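Local coordinates for protein LYND (Lyngbya aestuarii, PDB 4V1T) that probably uses ATP and magnesium to cyclise residues of precursor peptides into heterocycles, as a YcaO-type cyclodehydratase, at residues 213-224 with 387-398. Residues are numbered along the deposited sequence; the frame is centred on the assembly and turned at random.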
ATOM      1  N   GLY B 213       9.640  -2.871  23.700  1.00 64.06           N
ATOM      2  CA  GLY B 213       9.536  -4.110  22.960  1.00 58.67           C
ATOM      3  C   GLY B 213      10.188  -4.071  21.595  1.00 61.75           C
ATOM      4  O   GLY B 213      10.819  -5.039  21.174  1.00 65.62           O
ATOM      5  N   ASN B 214      10.040  -2.953  20.895  1.00 55.27           N
ATOM      6  CA  ASN B 214      10.603  -2.818  19.557  1.00 54.40           C
ATOM      7  C   ASN B 214      12.079  -2.401  19.547  1.00 56.65           C
ATOM      8  O   ASN B 214      12.629  -2.081  18.496  1.00 74.19           O
ATOM      9  CB  ASN B 214       9.763  -1.825  18.745  1.00 57.29           C
ATOM     10  CG  ASN B 214       8.331  -2.287  18.578  1.00 52.73           C
ATOM     11  OD1 ASN B 214       8.063  -3.484  18.495  1.00 56.82           O
ATOM     12  ND2 ASN B 214       7.401  -1.343  18.526  1.00 53.29           N
ATOM     13  N   ARG B 215      12.710  -2.392  20.721  1.00 68.61           N
ATOM     14  CA  ARG B 215      14.139  -2.121  20.839  1.00 67.79           C
ATOM     15  C   ARG B 215      14.824  -3.279  21.550  1.00 65.27           C
ATOM     16  O   ARG B 215      15.377  -3.117  22.638  1.00 64.76           O
ATOM     17  CB  ARG B 215      14.386  -0.835  21.622  1.00 63.67           C
ATOM     18  CG  ARG B 215      13.904   0.440  20.962  1.00 73.34           C
ATOM     19  CD  ARG B 215      14.658   1.612  21.558  1.00 70.20           C
ATOM     20  NE  ARG B 215      14.067   2.897  21.223  1.00 59.42           N
ATOM     21  CZ  ARG B 215      14.261   4.012  21.917  1.00 66.75           C
ATOM     22  NH1 ARG B 215      15.034   4.006  23.001  1.00 52.33           N
ATOM     23  NH2 ARG B 215      13.671   5.137  21.535  1.00 73.80           N
ATOM     24  N   GLU B 216      14.783  -4.453  20.937  1.00 69.24           N
ATOM     25  CA  GLU B 216      15.243  -5.665  21.606  1.00 75.98           C
ATOM     26  C   GLU B 216      16.757  -5.673  21.812  1.00 80.16           C
ATOM     27  O   GLU B 216      17.245  -6.217  22.804  1.00 77.14           O
ATOM     28  CB  GLU B 216      14.809  -6.906  20.828  1.00 79.88           C
ATOM     29  CG  GLU B 216      15.539  -7.104  19.517  1.00 95.94           C
ATOM     30  CD  GLU B 216      15.016  -6.208  18.421  1.00113.59           C
ATOM     31  OE1 GLU B 216      14.157  -5.339  18.700  1.00118.63           O
ATOM     32  OE2 GLU B 216      15.466  -6.371  17.271  1.00123.16           O
ATOM     33  N   VAL B 217      17.500  -5.082  20.878  1.00 68.27           N
ATOM     34  CA  VAL B 217      18.948  -4.961  21.034  1.00 77.91           C
ATOM     35  C   VAL B 217      19.269  -4.118  22.261  1.00 77.13           C
ATOM     36  O   VAL B 217      20.047  -4.525  23.123  1.00 68.92           O
ATOM     37  CB  VAL B 217      19.610  -4.333  19.796  1.00 72.86           C
ATOM     38  CG1 VAL B 217      21.095  -4.071  20.050  1.00 69.83           C
ATOM     39  CG2 VAL B 217      19.430  -5.235  18.579  1.00 76.48           C
ATOM     40  N   GLU B 218      18.658  -2.941  22.328  1.00 73.39           N
ATOM     41  CA  GLU B 218      18.829  -2.045  23.462  1.00 70.02           C
ATOM     42  C   GLU B 218      18.434  -2.747  24.759  1.00 71.39           C
ATOM     43  O   GLU B 218      19.169  -2.714  25.741  1.00 71.01           O
ATOM     44  CB  GLU B 218      17.992  -0.775  23.271  1.00 75.88           C
ATOM     45  CG  GLU B 218      18.190   0.283  24.353  1.00 84.77           C
ATOM     46  CD  GLU B 218      17.175   1.422  24.271  1.00 93.73           C
ATOM     47  OE1 GLU B 218      16.042   1.275  24.804  1.00 68.05           O
ATOM     48  OE2 GLU B 218      17.513   2.477  23.688  1.00103.21           O
ATOM     49  N   ALA B 219      17.270  -3.388  24.747  1.00 73.11           N
ATOM     50  CA  ALA B 219      16.728  -4.041  25.933  1.00 70.19           C
ATOM     51  C   ALA B 219      17.642  -5.164  26.423  1.00 69.28           C
ATOM     52  O   ALA B 219      17.784  -5.379  27.627  1.00 72.44           O
ATOM     53  CB  ALA B 219      15.336  -4.583  25.645  1.00 67.49           C
ATOM     54  N   SER B 220      18.252  -5.883  25.486  1.00 74.66           N
ATOM     55  CA  SER B 220      19.065  -7.052  25.826  1.00 87.66           C
ATOM     56  C   SER B 220      20.396  -6.612  26.408  1.00 78.59           C
ATOM     57  O   SER B 220      20.923  -7.236  27.330  1.00 86.82           O
ATOM     58  CB  SER B 220      19.282  -7.945  24.601  1.00 83.13           C
ATOM     59  OG  SER B 220      20.067  -9.079  24.939  1.00 93.68           O
ATOM     60  N   VAL B 221      20.922  -5.531  25.849  1.00 72.47           N
ATOM     61  CA  VAL B 221      22.125  -4.893  26.348  1.00 82.77           C
ATOM     62  C   VAL B 221      21.889  -4.425  27.772  1.00 82.31           C
ATOM     63  O   VAL B 221      22.739  -4.609  28.642  1.00 83.18           O
ATOM     64  CB  VAL B 221      22.533  -3.700  25.451  1.00 72.00           C
ATOM     65  CG1 VAL B 221      23.419  -2.704  26.197  1.00 79.27           C
ATOM     66  CG2 VAL B 221      23.229  -4.203  24.197  1.00 66.82           C
ATOM     67  N   LEU B 222      20.726  -3.828  28.005  1.00 71.50           N
ATOM     68  CA  LEU B 222      20.377  -3.337  29.328  1.00 70.25           C
ATOM     69  C   LEU B 222      20.272  -4.484  30.326  1.00 72.96           C
ATOM     70  O   LEU B 222      20.783  -4.382  31.433  1.00 80.64           O
ATOM     71  CB  LEU B 222      19.069  -2.552  29.286  1.00 63.94           C
ATOM     72  CG  LEU B 222      19.147  -1.204  28.559  1.00 79.95           C
ATOM     73  CD1 LEU B 222      17.754  -0.687  28.200  1.00 71.24           C
ATOM     74  CD2 LEU B 222      19.898  -0.173  29.387  1.00 85.21           C
ATOM     75  N   ARG B 223      19.604  -5.563  29.925  1.00 81.05           N
ATOM     76  CA  ARG B 223      19.509  -6.772  30.747  1.00 85.76           C
ATOM     77  C   ARG B 223      20.887  -7.341  31.022  1.00 91.33           C
ATOM     78  O   ARG B 223      21.207  -7.679  32.158  1.00 96.67           O
ATOM     79  CB  ARG B 223      18.646  -7.836  30.068  1.00 83.32           C
ATOM     80  CG  ARG B 223      17.160  -7.693  30.346  1.00 79.15           C
ATOM     81  CD  ARG B 223      16.328  -8.433  29.320  1.00 91.44           C
ATOM     82  NE  ARG B 223      16.478  -7.882  27.968  1.00105.44           N
ATOM     83  CZ  ARG B 223      15.697  -8.201  26.940  1.00107.23           C
ATOM     84  NH1 ARG B 223      14.705  -9.047  27.111  1.00111.45           N
ATOM     85  NH2 ARG B 223      15.881  -7.674  25.739  1.00106.23           N
ATOM     86  N   GLN B 224      21.695  -7.444  29.983  1.00 93.00           N
ATOM     87  CA  GLN B 224      23.049  -7.940  30.135  1.00 91.13           C
ATOM     88  C   GLN B 224      23.867  -7.044  31.018  1.00 88.57           C
ATOM     89  O   GLN B 224      24.676  -7.500  31.808  1.00 94.03           O
ATOM     90  CB  GLN B 224      23.724  -8.050  28.794  1.00 89.92           C
ATOM     91  CG  GLN B 224      23.352  -9.309  28.082  1.00 94.47           C
ATOM     92  CD  GLN B 224      24.003  -9.411  26.736  1.00100.33           C
ATOM     93  OE1 GLN B 224      25.223  -9.394  26.615  1.00 99.92           O
ATOM     94  NE2 GLN B 224      23.187  -9.540  25.711  1.00 99.29           N
ATOM     95  N   HIS B 387       9.743  -9.931  13.331  1.00 89.08           N
ATOM     96  CA  HIS B 387       9.628 -10.571  14.642  1.00 96.32           C
ATOM     97  C   HIS B 387       9.616  -9.577  15.802  1.00101.16           C
ATOM     98  O   HIS B 387      10.036  -8.432  15.654  1.00102.42           O
ATOM     99  CB  HIS B 387      10.765 -11.574  14.834  1.00 92.24           C
ATOM    100  CG  HIS B 387      12.113 -10.936  14.945  1.00101.85           C
ATOM    101  ND1 HIS B 387      12.528 -10.268  16.078  1.00 96.88           N
ATOM    102  CD2 HIS B 387      13.135 -10.848  14.061  1.00110.81           C
ATOM    103  CE1 HIS B 387      13.752  -9.806  15.891  1.00102.98           C
ATOM    104  NE2 HIS B 387      14.144 -10.144  14.674  1.00109.62           N
ATOM    105  N   SER B 388       9.131 -10.030  16.958  1.00109.75           N
ATOM    106  CA  SER B 388       9.050  -9.180  18.149  1.00104.49           C
ATOM    107  C   SER B 388      10.237  -9.424  19.096  1.00102.09           C
ATOM    108  O   SER B 388      11.378  -9.129  18.733  1.00 95.26           O
ATOM    109  CB  SER B 388       7.708  -9.390  18.871  1.00103.27           C
ATOM    110  OG  SER B 388       6.640  -8.768  18.169  1.00 99.26           O
ATOM    111  N   PHE B 389       9.990  -9.959  20.292  1.00 97.80           N
ATOM    112  CA  PHE B 389      11.045 -10.035  21.300  1.00 92.05           C
ATOM    113  C   PHE B 389      10.863 -11.128  22.346  1.00 80.12           C
ATOM    114  O   PHE B 389       9.774 -11.665  22.537  1.00 71.49           O
ATOM    115  CB  PHE B 389      11.195  -8.680  22.006  1.00 98.50           C
ATOM    116  CG  PHE B 389       9.916  -8.167  22.613  1.00 96.00           C
ATOM    117  CD1 PHE B 389       9.476  -8.631  23.849  1.00 88.33           C
ATOM    118  CD2 PHE B 389       9.153  -7.223  21.950  1.00 91.99           C
ATOM    119  CE1 PHE B 389       8.300  -8.162  24.409  1.00 83.39           C
ATOM    120  CE2 PHE B 389       7.976  -6.751  22.505  1.00 84.63           C
ATOM    121  CZ  PHE B 389       7.550  -7.218  23.737  1.00 82.95           C
ATOM    122  N   GLY B 390      11.991 -11.405  22.964  1.00 85.24           N
ATOM    123  CA  GLY B 390      12.131 -12.298  24.080  1.00 95.64           C
ATOM    124  C   GLY B 390      13.096 -11.641  25.034  1.00102.05           C
ATOM    125  O   GLY B 390      13.767 -10.670  24.683  1.00 95.68           O
ATOM    126  N   SER B 391      13.136 -12.142  26.254  1.00108.64           N
ATOM    127  CA  SER B 391      14.092 -11.656  27.210  1.00107.10           C
ATOM    128  C   SER B 391      15.355 -12.463  27.011  1.00102.19           C
ATOM    129  O   SER B 391      15.414 -13.622  27.353  1.00105.51           O
ATOM    130  CB  SER B 391      13.551 -11.804  28.618  1.00 98.98           C
ATOM    131  OG  SER B 391      12.157 -11.600  28.618  1.00 92.05           O
ATOM    132  N   ALA B 392      16.359 -11.837  26.425  1.00105.91           N
ATOM    133  CA  ALA B 392      17.596 -12.508  26.121  1.00 98.75           C
ATOM    134  C   ALA B 392      18.678 -11.854  26.919  1.00 91.68           C
ATOM    135  O   ALA B 392      18.757 -10.637  27.001  1.00 79.50           O
ATOM    136  CB  ALA B 392      17.897 -12.423  24.643  1.00102.16           C
ATOM    137  N   THR B 393      19.492 -12.692  27.532  1.00 90.06           N
ATOM    138  CA  THR B 393      20.562 -12.252  28.378  1.00 76.23           C
ATOM    139  C   THR B 393      21.903 -12.482  27.739  1.00 75.00           C
ATOM    140  O   THR B 393      22.909 -12.391  28.402  1.00 79.77           O
ATOM    141  CB  THR B 393      20.526 -13.029  29.677  1.00 78.58           C
ATOM    142  OG1 THR B 393      20.879 -14.382  29.420  1.00 88.29           O
ATOM    143  CG2 THR B 393      19.148 -13.011  30.249  1.00 74.83           C
ATOM    144  N   SER B 394      21.935 -12.814  26.463  1.00 73.31           N
ATOM    145  CA  SER B 394      23.212 -13.134  25.834  1.00 76.60           C
ATOM    146  C   SER B 394      23.192 -12.788  24.356  1.00 74.14           C
ATOM    147  O   SER B 394      22.127 -12.669  23.749  1.00 80.92           O
ATOM    148  CB  SER B 394      23.557 -14.619  26.030  1.00 65.69           C
ATOM    149  OG  SER B 394      22.491 -15.465  25.638  1.00 66.78           O
ATOM    150  N   LEU B 395      24.381 -12.620  23.790  1.00 69.07           N
ATOM    151  CA  LEU B 395      24.542 -12.438  22.359  1.00 71.62           C
ATOM    152  C   LEU B 395      23.982 -13.652  21.612  1.00 84.03           C
ATOM    153  O   LEU B 395      23.342 -13.514  20.559  1.00 71.99           O
ATOM    154  CB  LEU B 395      26.010 -12.214  22.020  1.00 73.88           C
ATOM    155  CG  LEU B 395      26.324 -12.067  20.534  1.00 84.18           C
ATOM    156  CD1 LEU B 395      25.651 -10.834  19.946  1.00 79.65           C
ATOM    157  CD2 LEU B 395      27.830 -12.025  20.308  1.00 85.02           C
ATOM    158  N   ARG B 396      24.234 -14.834  22.171  1.00 87.99           N
ATOM    159  CA  ARG B 396      23.562 -16.067  21.759  1.00 85.35           C
ATOM    160  C   ARG B 396      22.052 -15.872  21.743  1.00 86.19           C
ATOM    161  O   ARG B 396      21.378 -16.173  20.755  1.00 75.88           O
ATOM    162  CB  ARG B 396      23.905 -17.216  22.715  1.00 82.94           C
ATOM    163  CG  ARG B 396      24.840 -18.275  22.155  1.00 84.49           C
ATOM    164  CD  ARG B 396      25.261 -19.242  23.256  1.00 91.90           C
ATOM    165  NE  ARG B 396      26.128 -20.322  22.772  1.00105.33           N
ATOM    166  CZ  ARG B 396      25.814 -21.622  22.757  1.00104.81           C
ATOM    167  NH1 ARG B 396      24.636 -22.055  23.201  1.00 96.48           N
ATOM    168  NH2 ARG B 396      26.696 -22.505  22.296  1.00113.63           N
ATOM    169  N   GLY B 397      21.536 -15.373  22.864  1.00 92.86           N
ATOM    170  CA  GLY B 397      20.113 -15.144  23.040  1.00 88.05           C
ATOM    171  C   GLY B 397      19.551 -14.148  22.044  1.00 81.29           C
ATOM    172  O   GLY B 397      18.456 -14.356  21.518  1.00 76.06           O
ATOM    173  N   LEU B 398      20.296 -13.071  21.786  1.00 87.77           N
ATOM    174  CA  LEU B 398      19.874 -12.053  20.816  1.00 79.35           C
ATOM    175  C   LEU B 398      19.629 -12.673  19.449  1.00 80.66           C
ATOM    176  O   LEU B 398      18.484 -12.816  19.033  1.00 84.09           O
ATOM    177  CB  LEU B 398      20.919 -10.940  20.677  1.00 74.82           C
ATOM    178  CG  LEU B 398      20.777  -9.640  21.475  1.00 81.91           C
ATOM    179  CD1 LEU B 398      21.799  -8.627  20.983  1.00 74.98           C
ATOM    180  CD2 LEU B 398      19.384  -9.040  21.368  1.00 87.43           C
TER
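Ser220 carries OG opposite its backbone N (chi1 -180°), which turns the hydroxyl toward the loop 387-394, and Gln224, one helical turn on, runs extended beyond CG to reach back to it. Ser220 OG donates to Ala392 O at 2.9 Å, arriving from above the carbonyl plane, and accepts from Gln224 NE2 at 3.2 Å, nearly in the amide plane. A small hydroxyl suits this spot, since Leu398 CD2 packs tightly on Ser220 CB, 3.4 Å away. The stem of Gln224 also lies against Thr393, with CG 3.1 Å from Thr393 O, while its NE2 has a further partner in Tyr24 of the second subunit. Shortening Gln224 to an alanine would probably leave Ser220 OG without this donor, Tyr24 OH of the second subunit without this bond, and a gap beside Thr393. Arginine's length lets Arg223 bring its guanidinium edge to Gly390 O, though the position of NH1 is less certain. Toward the start of both segments, Phe389 packs against Gly213. Ser394 caps the second helix by accepting from Gly397 N. This is structural packing, with His387 about 12 Å from a magnesium ion, and it lays helix 216-225 along the loop that links strand 381-385 to helix 395-401.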